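Local coordinates for receptor-like protein kinase ANXUR1 (Arabidopsis thaliana, PDB 6FIG) that probably acts as a cell-surface receptor kinase in plant reproduction, sensing extracellular signals through an ectodomain built from tandem malectin-like domains, at residues A[73-79]-A[123-129]; A[95-100]-A[135-141]; A[274-280]-A[335-339]. All blocks are in the same frame, centred on the assembly; numbering follows the deposited sequence.

Contact 1: residues A[73-79]-A[123-129]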
loop_
_atom_site.group_PDB
_atom_site.type_symbol
_atom_site.label_atom_id
_atom_site.label_comp_id
_atom_site.label_asym_id
_atom_site.label_seq_id
_atom_site.Cartn_x
_atom_site.Cartn_y
_atom_site.Cartn_z
ATOM N N ARG A 73 -12.571 -11.273 -3.824
ATOM C CA ARG A 73 -11.993 -12.172 -2.849
ATOM C C ARG A 73 -11.274 -11.350 -1.778
ATOM O O ARG A 73 -10.798 -10.241 -2.073
ATOM C CB ARG A 73 -11.026 -13.113 -3.597
ATOM C CG ARG A 73 -10.277 -14.109 -2.759
ATOM C CD ARG A 73 -9.561 -15.158 -3.585
ATOM N NE ARG A 73 -10.453 -16.178 -4.117
ATOM C CZ ARG A 73 -10.895 -17.243 -3.444
ATOM N NH1 ARG A 73 -10.582 -17.435 -2.173
ATOM N NH2 ARG A 73 -11.698 -18.112 -4.060
ATOM N N HIS A 74 -11.251 -11.871 -0.548
ATOM C CA HIS A 74 -10.563 -11.209 0.576
ATOM C C HIS A 74 -9.666 -12.108 1.343
ATOM O O HIS A 74 -9.977 -13.291 1.548
ATOM C CB HIS A 74 -11.583 -10.601 1.539
ATOM C CG HIS A 74 -12.367 -9.517 0.917
ATOM N ND1 HIS A 74 -13.457 -9.770 0.115
ATOM C CD2 HIS A 74 -12.172 -8.179 0.896
ATOM C CE1 HIS A 74 -13.905 -8.626 -0.370
ATOM N NE2 HIS A 74 -13.136 -7.644 0.082
ATOM N N LEU A 75 -8.539 -11.556 1.781
ATOM C CA LEU A 75 -7.787 -12.146 2.862
ATOM C C LEU A 75 -8.370 -11.681 4.185
ATOM O O LEU A 75 -8.689 -10.490 4.355
ATOM C CB LEU A 75 -6.322 -11.736 2.844
ATOM C CG LEU A 75 -5.403 -12.360 1.855
ATOM C CD1 LEU A 75 -4.002 -11.773 1.947
ATOM C CD2 LEU A 75 -5.347 -13.882 1.974
ATOM N N LEU A 76 -8.542 -12.618 5.104
ATOM C CA LEU A 76 -8.956 -12.327 6.470
ATOM C C LEU A 76 -7.895 -12.886 7.364
ATOM O O LEU A 76 -7.577 -14.093 7.270
ATOM C CB LEU A 76 -10.304 -12.958 6.785
ATOM C CG LEU A 76 -10.736 -12.968 8.252
ATOM C CD1 LEU A 76 -11.012 -11.550 8.751
ATOM C CD2 LEU A 76 -11.988 -13.811 8.441
ATOM N N ARG A 77 -7.337 -12.067 8.245
ATOM C CA ARG A 77 -6.417 -12.532 9.249
ATOM C C ARG A 77 -6.948 -12.279 10.643
ATOM O O ARG A 77 -7.484 -11.205 10.909
ATOM C CB ARG A 77 -5.070 -11.833 9.153
ATOM C CG ARG A 77 -4.335 -12.150 7.876
ATOM C CD ARG A 77 -3.038 -11.404 7.778
ATOM N NE ARG A 77 -2.432 -11.667 6.480
ATOM C CZ ARG A 77 -1.808 -10.772 5.724
ATOM N NH1 ARG A 77 -1.672 -9.508 6.090
ATOM N NH2 ARG A 77 -1.335 -11.146 4.542
ATOM N N LEU A 78 -6.747 -13.255 11.505
ATOM C CA LEU A 78 -7.135 -13.182 12.907
ATOM C C LEU A 78 -5.875 -13.387 13.739
ATOM O O LEU A 78 -5.170 -14.394 13.575
ATOM C CB LEU A 78 -8.158 -14.263 13.233
ATOM C CG LEU A 78 -9.417 -14.247 12.362
ATOM C CD1 LEU A 78 -10.313 -15.392 12.728
ATOM C CD2 LEU A 78 -10.181 -12.932 12.481
ATOM N N TYR A 79 -5.585 -12.424 14.615
ATOM C CA TYR A 79 -4.379 -12.421 15.454
ATOM C C TYR A 79 -4.764 -12.757 16.887
ATOM O O TYR A 79 -5.663 -12.116 17.450
ATOM C CB TYR A 79 -3.710 -11.040 15.444
ATOM C CG TYR A 79 -3.105 -10.616 14.114
ATOM C CD1 TYR A 79 -3.897 -10.329 13.007
ATOM C CD2 TYR A 79 -1.721 -10.495 13.975
ATOM C CE1 TYR A 79 -3.335 -9.955 11.791
ATOM C CE2 TYR A 79 -1.143 -10.102 12.769
ATOM C CZ TYR A 79 -1.950 -9.827 11.684
ATOM O OH TYR A 79 -1.342 -9.443 10.504
ATOM N N VAL A 123 -1.312 -16.249 13.968
ATOM C CA VAL A 123 -2.027 -15.510 12.950
ATOM C C VAL A 123 -2.709 -16.552 12.056
ATOM O O VAL A 123 -2.037 -17.355 11.386
ATOM C CB VAL A 123 -1.124 -14.605 12.094
ATOM C CG1 VAL A 123 -1.970 -13.759 11.151
ATOM C CG2 VAL A 123 -0.219 -13.741 12.968
ATOM N N LYS A 124 -4.027 -16.578 12.082
ATOM C CA LYS A 124 -4.812 -17.433 11.221
ATOM C C LYS A 124 -5.148 -16.609 9.994
ATOM O O LYS A 124 -5.616 -15.488 10.118
ATOM C CB LYS A 124 -6.106 -17.890 11.900
ATOM C CG LYS A 124 -5.938 -18.663 13.196
ATOM C CD LYS A 124 -5.444 -20.067 12.984
ATOM C CE LYS A 124 -5.569 -20.836 14.295
ATOM N NZ LYS A 124 -5.207 -22.260 14.194
ATOM N N GLU A 125 -4.913 -17.140 8.789
ATOM C CA GLU A 125 -5.170 -16.408 7.577
ATOM C C GLU A 125 -6.043 -17.235 6.658
ATOM O O GLU A 125 -5.749 -18.439 6.434
ATOM C CB GLU A 125 -3.861 -16.071 6.857
ATOM C CG GLU A 125 -4.050 -15.307 5.560
ATOM C CD GLU A 125 -2.754 -15.045 4.837
ATOM O OE1 GLU A 125 -2.424 -15.872 3.984
ATOM O OE2 GLU A 125 -2.081 -14.020 5.086
ATOM N N TYR A 126 -7.051 -16.593 6.098
ATOM C CA TYR A 126 -8.024 -17.216 5.223
ATOM C C TYR A 126 -8.163 -16.401 3.958
ATOM O O TYR A 126 -7.985 -15.189 3.975
ATOM C CB TYR A 126 -9.373 -17.330 5.931
ATOM C CG TYR A 126 -9.266 -18.007 7.247
ATOM C CD1 TYR A 126 -9.316 -19.410 7.347
ATOM C CD2 TYR A 126 -9.081 -17.283 8.416
ATOM C CE1 TYR A 126 -9.178 -20.043 8.560
ATOM C CE2 TYR A 126 -8.941 -17.902 9.632
ATOM C CZ TYR A 126 -8.988 -19.286 9.710
ATOM O OH TYR A 126 -8.820 -19.915 10.905
ATOM N N SER A 127 -8.510 -17.064 2.858
ATOM C CA SER A 127 -8.873 -16.408 1.627
ATOM C C SER A 127 -10.312 -16.774 1.322
ATOM O O SER A 127 -10.629 -17.945 1.051
ATOM C CB SER A 127 -7.971 -16.781 0.453
ATOM O OG SER A 127 -8.416 -16.128 -0.728
ATOM N N LEU A 128 -11.175 -15.770 1.416
ATOM C CA LEU A 128 -12.619 -15.957 1.334
ATOM C C LEU A 128 -13.115 -15.649 -0.063
ATOM O O LEU A 128 -12.900 -14.537 -0.576
ATOM C CB LEU A 128 -13.311 -15.045 2.343
ATOM C CG LEU A 128 -12.877 -15.249 3.802
ATOM C CD1 LEU A 128 -13.607 -14.254 4.701
ATOM C CD2 LEU A 128 -13.115 -16.687 4.260
ATOM N N ALA A 129 -13.799 -16.609 -0.683
ATOM C CA ALA A 129 -14.387 -16.384 -1.997
ATOM C C ALA A 129 -15.416 -15.251 -1.985
ATOM O O ALA A 129 -16.005 -14.951 -0.936
ATOM C CB ALA A 129 -15.029 -17.668 -2.531
HETATM O O HOH W 1 -14.757 -12.270 0.287
#

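Contact 2: residues A[95-100]-A[135-141]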
loop_
_atom_site.group_PDB
_atom_site.type_symbol
_atom_site.label_atom_id
_atom_site.label_comp_id
_atom_site.label_asym_id
_atom_site.label_seq_id
_atom_site.Cartn_x
_atom_site.Cartn_y
_atom_site.Cartn_z
ATOM N N PHE A 95 -13.739 -21.171 21.546
ATOM C CA PHE A 95 -14.757 -20.452 20.773
ATOM C C PHE A 95 -14.780 -20.763 19.289
ATOM O O PHE A 95 -13.884 -21.434 18.741
ATOM C CB PHE A 95 -14.647 -18.950 21.027
ATOM C CG PHE A 95 -13.339 -18.350 20.624
ATOM C CD1 PHE A 95 -12.263 -18.352 21.497
ATOM C CD2 PHE A 95 -13.213 -17.697 19.406
ATOM C CE1 PHE A 95 -11.063 -17.746 21.140
ATOM C CE2 PHE A 95 -12.019 -17.090 19.035
ATOM C CZ PHE A 95 -10.947 -17.114 19.917
ATOM N N THR A 96 -15.846 -20.289 18.653
ATOM C CA THR A 96 -16.069 -20.436 17.241
ATOM C C THR A 96 -15.935 -19.071 16.604
ATOM O O THR A 96 -16.280 -18.052 17.204
ATOM C CB THR A 96 -17.475 -21.035 16.984
ATOM O OG1 THR A 96 -17.527 -22.363 17.520
ATOM C CG2 THR A 96 -17.878 -21.075 15.503
ATOM N N VAL A 97 -15.408 -19.044 15.382
ATOM C CA VAL A 97 -15.438 -17.842 14.558
ATOM C C VAL A 97 -15.993 -18.223 13.200
ATOM O O VAL A 97 -15.515 -19.202 12.569
ATOM C CB VAL A 97 -14.058 -17.179 14.370
ATOM C CG1 VAL A 97 -14.207 -15.875 13.586
ATOM C CG2 VAL A 97 -13.354 -16.974 15.708
ATOM N N GLU A 98 -16.928 -17.416 12.725
ATOM C CA GLU A 98 -17.551 -17.569 11.434
ATOM C C GLU A 98 -17.402 -16.280 10.651
ATOM O O GLU A 98 -17.465 -15.174 11.230
ATOM C CB GLU A 98 -19.026 -17.894 11.597
ATOM C CG GLU A 98 -19.309 -19.253 12.208
ATOM C CD GLU A 98 -20.723 -19.337 12.757
ATOM O OE1 GLU A 98 -20.998 -18.773 13.846
ATOM O OE2 GLU A 98 -21.575 -19.949 12.090
ATOM N N ALA A 99 -17.221 -16.398 9.340
ATOM C CA ALA A 99 -17.175 -15.235 8.448
ATOM C C ALA A 99 -18.232 -15.475 7.399
ATOM O O ALA A 99 -18.099 -16.358 6.532
ATOM C CB ALA A 99 -15.803 -15.056 7.814
ATOM N N ASN A 100 -19.290 -14.686 7.488
ATOM C CA ASN A 100 -20.529 -14.953 6.813
ATOM C C ASN A 100 -20.954 -16.411 7.078
ATOM O O ASN A 100 -21.102 -16.791 8.248
ATOM C CB ASN A 100 -20.459 -14.480 5.359
ATOM C CG ASN A 100 -20.416 -12.946 5.248
ATOM O OD1 ASN A 100 -20.507 -12.242 6.254
ATOM N ND2 ASN A 100 -20.302 -12.424 4.018
ATOM N N VAL A 135 -21.216 -6.634 3.051
ATOM C CA VAL A 135 -20.750 -6.661 4.432
ATOM C C VAL A 135 -20.161 -8.032 4.753
ATOM O O VAL A 135 -20.749 -9.053 4.412
ATOM C CB VAL A 135 -21.905 -6.331 5.402
ATOM C CG1 VAL A 135 -21.505 -6.560 6.846
ATOM C CG2 VAL A 135 -22.351 -4.885 5.212
ATOM N N LEU A 136 -18.992 -8.039 5.392
ATOM C CA LEU A 136 -18.409 -9.245 5.948
ATOM C C LEU A 136 -18.777 -9.260 7.428
ATOM O O LEU A 136 -18.318 -8.406 8.189
ATOM C CB LEU A 136 -16.888 -9.253 5.770
ATOM C CG LEU A 136 -16.156 -10.478 6.331
ATOM C CD1 LEU A 136 -16.613 -11.752 5.624
ATOM C CD2 LEU A 136 -14.649 -10.322 6.189
ATOM N N SER A 137 -19.589 -10.230 7.820
ATOM C CA SER A 137 -19.955 -10.447 9.208
ATOM C C SER A 137 -19.059 -11.468 9.887
ATOM O O SER A 137 -19.042 -12.627 9.474
ATOM C CB SER A 137 -21.392 -10.910 9.275
ATOM O OG SER A 137 -22.235 -9.877 8.787
ATOM N N ILE A 138 -18.305 -11.036 10.901
ATOM C CA ILE A 138 -17.362 -11.914 11.586
ATOM C C ILE A 138 -17.913 -12.126 12.982
ATOM O O ILE A 138 -17.970 -11.178 13.782
ATOM C CB ILE A 138 -15.949 -11.321 11.694
ATOM C CG1 ILE A 138 -15.416 -10.954 10.316
ATOM C CG2 ILE A 138 -15.029 -12.320 12.389
ATOM C CD1 ILE A 138 -14.150 -10.135 10.379
ATOM N N LYS A 139 -18.350 -13.353 13.252
ATOM C CA LYS A 139 -19.071 -13.686 14.485
ATOM C C LYS A 139 -18.203 -14.522 15.391
ATOM O O LYS A 139 -17.707 -15.586 14.968
ATOM C CB LYS A 139 -20.356 -14.445 14.190
ATOM C CG LYS A 139 -21.142 -14.786 15.448
ATOM C CD LYS A 139 -22.496 -15.379 15.136
ATOM C CE LYS A 139 -23.400 -15.161 16.328
ATOM N NZ LYS A 139 -24.673 -15.922 16.296
ATOM N N PHE A 140 -18.030 -14.055 16.631
ATOM C CA PHE A 140 -17.326 -14.757 17.686
ATOM C C PHE A 140 -18.330 -15.359 18.651
ATOM O O PHE A 140 -19.129 -14.635 19.226
ATOM C CB PHE A 140 -16.387 -13.801 18.445
ATOM C CG PHE A 140 -15.188 -13.380 17.649
ATOM C CD1 PHE A 140 -15.288 -12.394 16.675
ATOM C CD2 PHE A 140 -13.938 -13.998 17.840
ATOM C CE1 PHE A 140 -14.180 -12.003 15.928
ATOM C CE2 PHE A 140 -12.832 -13.612 17.102
ATOM C CZ PHE A 140 -12.945 -12.626 16.125
ATOM N N THR A 141 -18.302 -16.672 18.848
ATOM C CA THR A 141 -19.237 -17.352 19.724
ATOM C C THR A 141 -18.500 -18.194 20.750
ATOM O O THR A 141 -17.955 -19.242 20.391
ATOM C CB THR A 141 -20.180 -18.281 18.948
ATOM O OG1 THR A 141 -20.839 -17.530 17.938
ATOM C CG2 THR A 141 -21.197 -18.938 19.880
HETATM O O HOH W 2 -18.844 -21.799 19.822
HETATM O O HOH W 3 -19.318 -17.866 15.699
HETATM O O HOH W 4 -22.838 -10.153 6.019
HETATM O O HOH W 5 -20.792 -14.837 10.507
#

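Contact 3: residues A[274-280]-A[335-339]. With NAG (2-acetamido-2-deoxy-beta-D-glucopyranose), chain E; FUC (alpha-L-fucopyranose), chain B; NAG (2-acetamido-2-deoxy-beta-D-glucopyranose), chain C.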
loop_
_atom_site.group_PDB
_atom_site.type_symbol
_atom_site.label_atom_id
_atom_site.label_comp_id
_atom_site.label_asym_id
_atom_site.label_seq_id
_atom_site.Cartn_x
_atom_site.Cartn_y
_atom_site.Cartn_z
ATOM N N ILE A 274 -0.735 -30.875 9.471
ATOM C CA ILE A 274 -2.006 -30.292 9.008
ATOM C C ILE A 274 -3.205 -30.991 9.687
ATOM O O ILE A 274 -3.023 -31.771 10.620
ATOM C CB ILE A 274 -2.081 -30.297 7.463
ATOM C CG1 ILE A 274 -1.734 -31.667 6.860
ATOM C CG2 ILE A 274 -1.140 -29.234 6.867
ATOM C CD1 ILE A 274 -2.661 -32.805 7.202
ATOM N N ASP A 275 -4.419 -30.671 9.242
ATOM C CA ASP A 275 -5.642 -31.272 9.784
ATOM C C ASP A 275 -6.180 -32.325 8.822
ATOM O O ASP A 275 -6.286 -32.092 7.633
ATOM C CB ASP A 275 -6.710 -30.188 9.976
ATOM C CG ASP A 275 -6.272 -29.084 10.942
ATOM O OD1 ASP A 275 -5.541 -29.390 11.925
ATOM O OD2 ASP A 275 -6.709 -27.916 10.741
ATOM N N LYS A 276 -6.555 -33.479 9.346
ATOM C CA LYS A 276 -7.121 -34.550 8.526
ATOM C C LYS A 276 -8.510 -34.161 7.979
ATOM O O LYS A 276 -9.179 -33.269 8.529
ATOM C CB LYS A 276 -7.213 -35.836 9.348
ATOM C CG LYS A 276 -5.861 -36.447 9.704
ATOM C CD LYS A 276 -5.955 -37.738 10.527
ATOM C CE LYS A 276 -6.321 -37.491 11.984
ATOM N NZ LYS A 276 -6.069 -38.677 12.844
ATOM N N ASN A 277 -8.905 -34.798 6.888
ATOM C CA ASN A 277 -10.258 -34.707 6.304
ATOM C C ASN A 277 -10.489 -33.429 5.510
ATOM O O ASN A 277 -11.623 -32.939 5.423
ATOM C CB ASN A 277 -11.386 -34.826 7.350
ATOM C CG ASN A 277 -11.430 -36.148 8.049
ATOM O OD1 ASN A 277 -10.472 -36.921 8.059
ATOM N ND2 ASN A 277 -12.585 -36.427 8.635
ATOM N N PHE A 278 -9.423 -32.881 4.963
ATOM C CA PHE A 278 -9.503 -31.776 4.012
ATOM C C PHE A 278 -8.629 -32.098 2.803
ATOM O O PHE A 278 -7.633 -32.850 2.904
ATOM C CB PHE A 278 -8.997 -30.464 4.609
ATOM C CG PHE A 278 -9.799 -29.957 5.768
ATOM C CD1 PHE A 278 -10.954 -29.212 5.545
ATOM C CD2 PHE A 278 -9.403 -30.216 7.077
ATOM C CE1 PHE A 278 -11.694 -28.722 6.611
ATOM C CE2 PHE A 278 -10.151 -29.735 8.149
ATOM C CZ PHE A 278 -11.290 -28.973 7.911
ATOM N N THR A 279 -9.003 -31.517 1.670
ATOM C CA THR A 279 -8.135 -31.423 0.517
ATOM C C THR A 279 -7.263 -30.189 0.655
ATOM O O THR A 279 -7.749 -29.094 0.995
ATOM C CB THR A 279 -8.957 -31.341 -0.778
ATOM O OG1 THR A 279 -9.751 -32.518 -0.920
ATOM C CG2 THR A 279 -8.057 -31.197 -1.996
ATOM N N TYR A 280 -5.974 -30.366 0.428
ATOM C CA TYR A 280 -4.985 -29.297 0.443
ATOM C C TYR A 280 -4.428 -29.036 -0.957
ATOM O O TYR A 280 -4.305 -29.958 -1.774
ATOM C CB TYR A 280 -3.813 -29.632 1.373
ATOM C CG TYR A 280 -4.257 -29.696 2.808
ATOM C CD1 TYR A 280 -4.130 -28.577 3.627
ATOM C CD2 TYR A 280 -4.828 -30.839 3.325
ATOM C CE1 TYR A 280 -4.567 -28.606 4.942
ATOM C CE2 TYR A 280 -5.287 -30.873 4.646
ATOM C CZ TYR A 280 -5.162 -29.738 5.441
ATOM O OH TYR A 280 -5.599 -29.737 6.754
ATOM N N TYR A 335 -6.075 -35.012 -1.004
ATOM C CA TYR A 335 -6.953 -35.258 0.130
ATOM C C TYR A 335 -6.171 -36.000 1.192
ATOM O O TYR A 335 -5.544 -37.030 0.897
ATOM C CB TYR A 335 -8.193 -36.058 -0.262
ATOM C CG TYR A 335 -9.144 -36.265 0.903
ATOM C CD1 TYR A 335 -9.804 -35.183 1.489
ATOM C CD2 TYR A 335 -9.372 -37.527 1.437
ATOM C CE1 TYR A 335 -10.646 -35.365 2.559
ATOM C CE2 TYR A 335 -10.228 -37.713 2.507
ATOM C CZ TYR A 335 -10.869 -36.618 3.063
ATOM O OH TYR A 335 -11.724 -36.783 4.125
ATOM N N VAL A 336 -6.179 -35.490 2.412
ATOM C CA VAL A 336 -5.555 -36.160 3.538
ATOM C C VAL A 336 -6.616 -36.861 4.345
ATOM O O VAL A 336 -7.412 -36.216 5.014
ATOM C CB VAL A 336 -4.756 -35.187 4.408
ATOM C CG1 VAL A 336 -4.187 -35.916 5.637
ATOM C CG2 VAL A 336 -3.682 -34.540 3.565
ATOM N N ASP A 337 -6.568 -38.194 4.297
ATOM C CA ASP A 337 -7.636 -39.077 4.771
ATOM C C ASP A 337 -7.471 -39.326 6.254
ATOM O O ASP A 337 -6.360 -39.247 6.798
ATOM C CB ASP A 337 -7.581 -40.424 4.022
ATOM C CG ASP A 337 -8.828 -41.273 4.229
ATOM O OD1 ASP A 337 -8.814 -42.180 5.094
ATOM O OD2 ASP A 337 -9.827 -41.050 3.527
ATOM N N ALA A 338 -8.587 -39.660 6.894
ATOM C CA ALA A 338 -8.633 -39.924 8.327
ATOM C C ALA A 338 -7.674 -41.038 8.810
ATOM O O ALA A 338 -7.252 -41.006 9.964
ATOM C CB ALA A 338 -10.061 -40.234 8.734
ATOM N N ASN A 339 -7.325 -41.998 7.949
ATOM C CA ASN A 339 -6.249 -42.977 8.275
ATOM C C ASN A 339 -4.920 -42.660 7.578
ATOM O O ASN A 339 -3.980 -42.183 8.227
ATOM C CB ASN A 339 -6.682 -44.455 8.095
ATOM C CG ASN A 339 -7.484 -44.712 6.831
ATOM O OD1 ASN A 339 -7.063 -44.351 5.732
ATOM N ND2 ASN A 339 -8.637 -45.369 6.980
HETATM C C1 NAG E . -12.864 -37.629 9.373
HETATM C C2 NAG E . -13.834 -37.292 10.509
HETATM C C3 NAG E . -14.175 -38.540 11.303
HETATM C C4 NAG E . -14.680 -39.612 10.342
HETATM C C5 NAG E . -13.719 -39.825 9.159
HETATM C C6 NAG E . -14.323 -40.771 8.136
HETATM C C7 NAG E . -13.570 -35.034 11.460
HETATM C C8 NAG E . -12.781 -34.242 12.474
HETATM N N2 NAG E . -13.230 -36.328 11.399
HETATM O O3 NAG E . -15.168 -38.277 12.301
HETATM O O4 NAG E . -14.975 -40.856 10.999
HETATM O O5 NAG E . -13.477 -38.585 8.516
HETATM O O6 NAG E . -13.368 -41.088 7.103
HETATM O O7 NAG E . -14.455 -34.514 10.771
HETATM C C1 FUC B . -13.991 -41.951 6.130
HETATM C C2 FUC B . -12.956 -42.349 5.079
HETATM C C3 FUC B . -11.900 -43.266 5.691
HETATM C C4 FUC B . -12.545 -44.479 6.351
HETATM C C5 FUC B . -13.592 -43.996 7.349
HETATM C C6 FUC B . -14.357 -45.122 8.025
HETATM O O2 FUC B . -12.368 -41.164 4.576
HETATM O O3 FUC B . -10.947 -43.635 4.678
HETATM O O4 FUC B . -13.191 -45.326 5.395
HETATM O O5 FUC B . -14.524 -43.159 6.656
HETATM C C1 NAG C . -13.921 -41.515 11.725
HETATM C C2 NAG C . -14.669 -42.450 12.658
HETATM C C3 NAG C . -13.682 -43.225 13.501
HETATM C C4 NAG C . -12.679 -43.950 12.615
HETATM C C5 NAG C . -12.027 -43.034 11.596
HETATM C C6 NAG C . -11.233 -43.940 10.642
HETATM C C7 NAG C . -16.878 -41.802 13.544
HETATM C C8 NAG C . -17.564 -40.824 14.453
HETATM N N2 NAG C . -15.557 -41.647 13.481
HETATM O O3 NAG C . -14.399 -44.179 14.270
HETATM O O4 NAG C . -11.654 -44.528 13.433
HETATM O O5 NAG C . -13.006 -42.239 10.902
HETATM O O6 NAG C . -10.719 -43.171 9.579
HETATM O O7 NAG C . -17.507 -42.663 12.948
HETATM O O HOH W 6 -11.469 -38.970 5.838
#

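Contact 1: residues A[73-79]-A[123-129]
An antiparallel ladder within a malectin-like β-sandwich joins residues 73-79 to 123-128, in register from His74 opposite Leu128 to Tyr79 opposite Val123. The axes of these short strands approach to 4.6 Å and run at 165° to each other. Reciprocal main-chain bonds tie three pairs, His74 with Leu128, Leu76 with Tyr126 and Leu78 with Lys124; Leu128 N to His74 O measures 2.8 Å.

Leu75, Arg77 and Glu125 form a buried yet strongly polar patch. CG of Glu125 stands anti to the backbone N (chi1 179°) and the chain continues extended, laying the carboxylate alongside the Arg77 side chain. Arg77 then grips one oxygen side-on in a salt bridge, NE to OE2 of Glu125 at 2.8 Å and NH2 to the same OE2 at 3.0 Å. OE2 lies in the guanidinium plane, although the carboxylate plane is turned 31° from it. OE2 offers NE its anti lone pair, while NH2 meets OE2 almost end-on. At one end Arg73 folds back at chi3, and its NH1 donates to Ser127 OG (2.9 Å) near the guanidinium plane. At the other, CG1 of Val123 sits over the middle of the Tyr79 ring, 4.0 Å from the centroid, a CH-pi contact.

The reverse face is largely apolar: Leu76 CD2 touches Leu128 CD1 at 4.1 Å, and Leu78 CD1 reaches Tyr126 CE2.

Glu163 pairs with Arg73, Glu157 with Arg77, and Arg190 and Ser187 with Glu125 OE1, giving the buried polar groups further partners. Strand 151-161 flanks 73-80 and strand 185-192 flanks 122-128 in the same antiparallel manner, while strands 95-99 and 102-108 lie against the face of Leu76, Leu78 and Leu128.

Contact 2: residues A[95-100]-A[135-141]
A chi1 of 61° sets CG of Phe95 between the backbone N and the carbonyl carbon, and the ring lies beside Phe140, pointing the same way; CE2 of Phe95 meets CD2 of Phe140 at 3.8 Å, near the plane of the Phe140 ring. Val97 lies beside the same ring: CG2 touches CE2 of Phe140 at 3.7 Å, while CG1 stands farther off over one face, toward the rim.

At the far end Asn100, with CG anti to its carbonyl carbon (chi1 -69°), prolongs the ladder beyond the strand. Its OD1 accepts from Ser137 N at 2.7 Å, the donor tilted 22° from the amide plane, and its backbone N donates to Ser137 O at 2.9 Å. ND2 adds a weak bond to Val135 O (3.4 Å).

Waters bridge the polar side: one joins Thr96 OG1 to Thr141 O, another links Glu98 OE1, Lys139 O and Thr141 OG1, and a third joins Asn100 OD1, Val135 O and Ser137 OG. Glu98 and Lys139 run side by side without their charged ends meeting. The chemistry is two-sided, an aromatic and aliphatic face turned inward and a hydrated face where water, rather than a salt bridge, links side chains and carbonyls.

Contact 3: residues A[274-280]-A[335-339]
Covalent and sugar contacts dominate the glycan end of this pairing, where Ala338 CB packs against the Asn277 amide oxygen and the first sugar ring. ND2 of Asn277 is bonded to C1 of that N-acetylglucosamine at 1.4 Å, with Phe278 and Thr279 completing the Asn-X-Thr sequon. The sugar carries a second N-acetylglucosamine on O4 and a fucose on O6. CG of Asp337 stands opposite the backbone N (chi1 -167°), which turns the carboxylate to the fucose: OD1 accepts from its O3 at 2.6 Å and OD2 from its O2 at 2.8 Å. OD1 also takes the N-H of Asn339, an Asx turn, though Asn339 is poorly ordered. One water lies within hydrogen-bonding reach of Tyr335 OH, Ala338 N, fucose O2 and the O6 linkage oxygen, and weakly of Asn277 OD1; it has more acceptors than protons, so not all can be served.

Main-chain hydrogen bonds join the segments: Asn277 N donates to Val336 O at 2.8 Å, and Val336 N to Phe278 O at 3.1 Å with an N-H...O angle of 178°.

Apolar contacts centre on Val336. Its CG1 meets Ile274 CD1 tip to tip at 3.8 Å, and its CG2 touches Tyr280 CD2 at 3.9 Å. Tyr280 is held by its hydroxyl, which donates in plane to a lone pair of Asp275 O (2.6 Å).

Ile345 of strand 344-351 touches Ile274, Tyr280 and Val336, closing over this apolar cluster. Strand 363-372 flanks strand 278-287 on the side away from 327-336, and its Lys371 bridges to Asp275 and makes a cation-pi contact with Phe278.

Contacts 1 and 2 lie in the two facing layers of one β-sandwich: their centres lie 12 Å apart and their apolar faces pack together. Leu76 CD1 meets Ile138 CD1 at 3.8 Å, Leu128 CD1 meets Ala99 CB at 3.9 Å, and Leu78 CD1 meets Val97 CG1 at 4.0 Å. Their segments alternate along the chain: strand 73-80 leads on to strand 95-99, and strand 122-128 to strand 135-142, each passing from one layer to the other. Contact 3 comes later, its centre about 20 Å from contact 1 and 24 Å from contact 2, and touches neither. It carries the fucosylated glycan, whereas Tyr79 of contact 1 lies about 7 Å from a bound calcium ion.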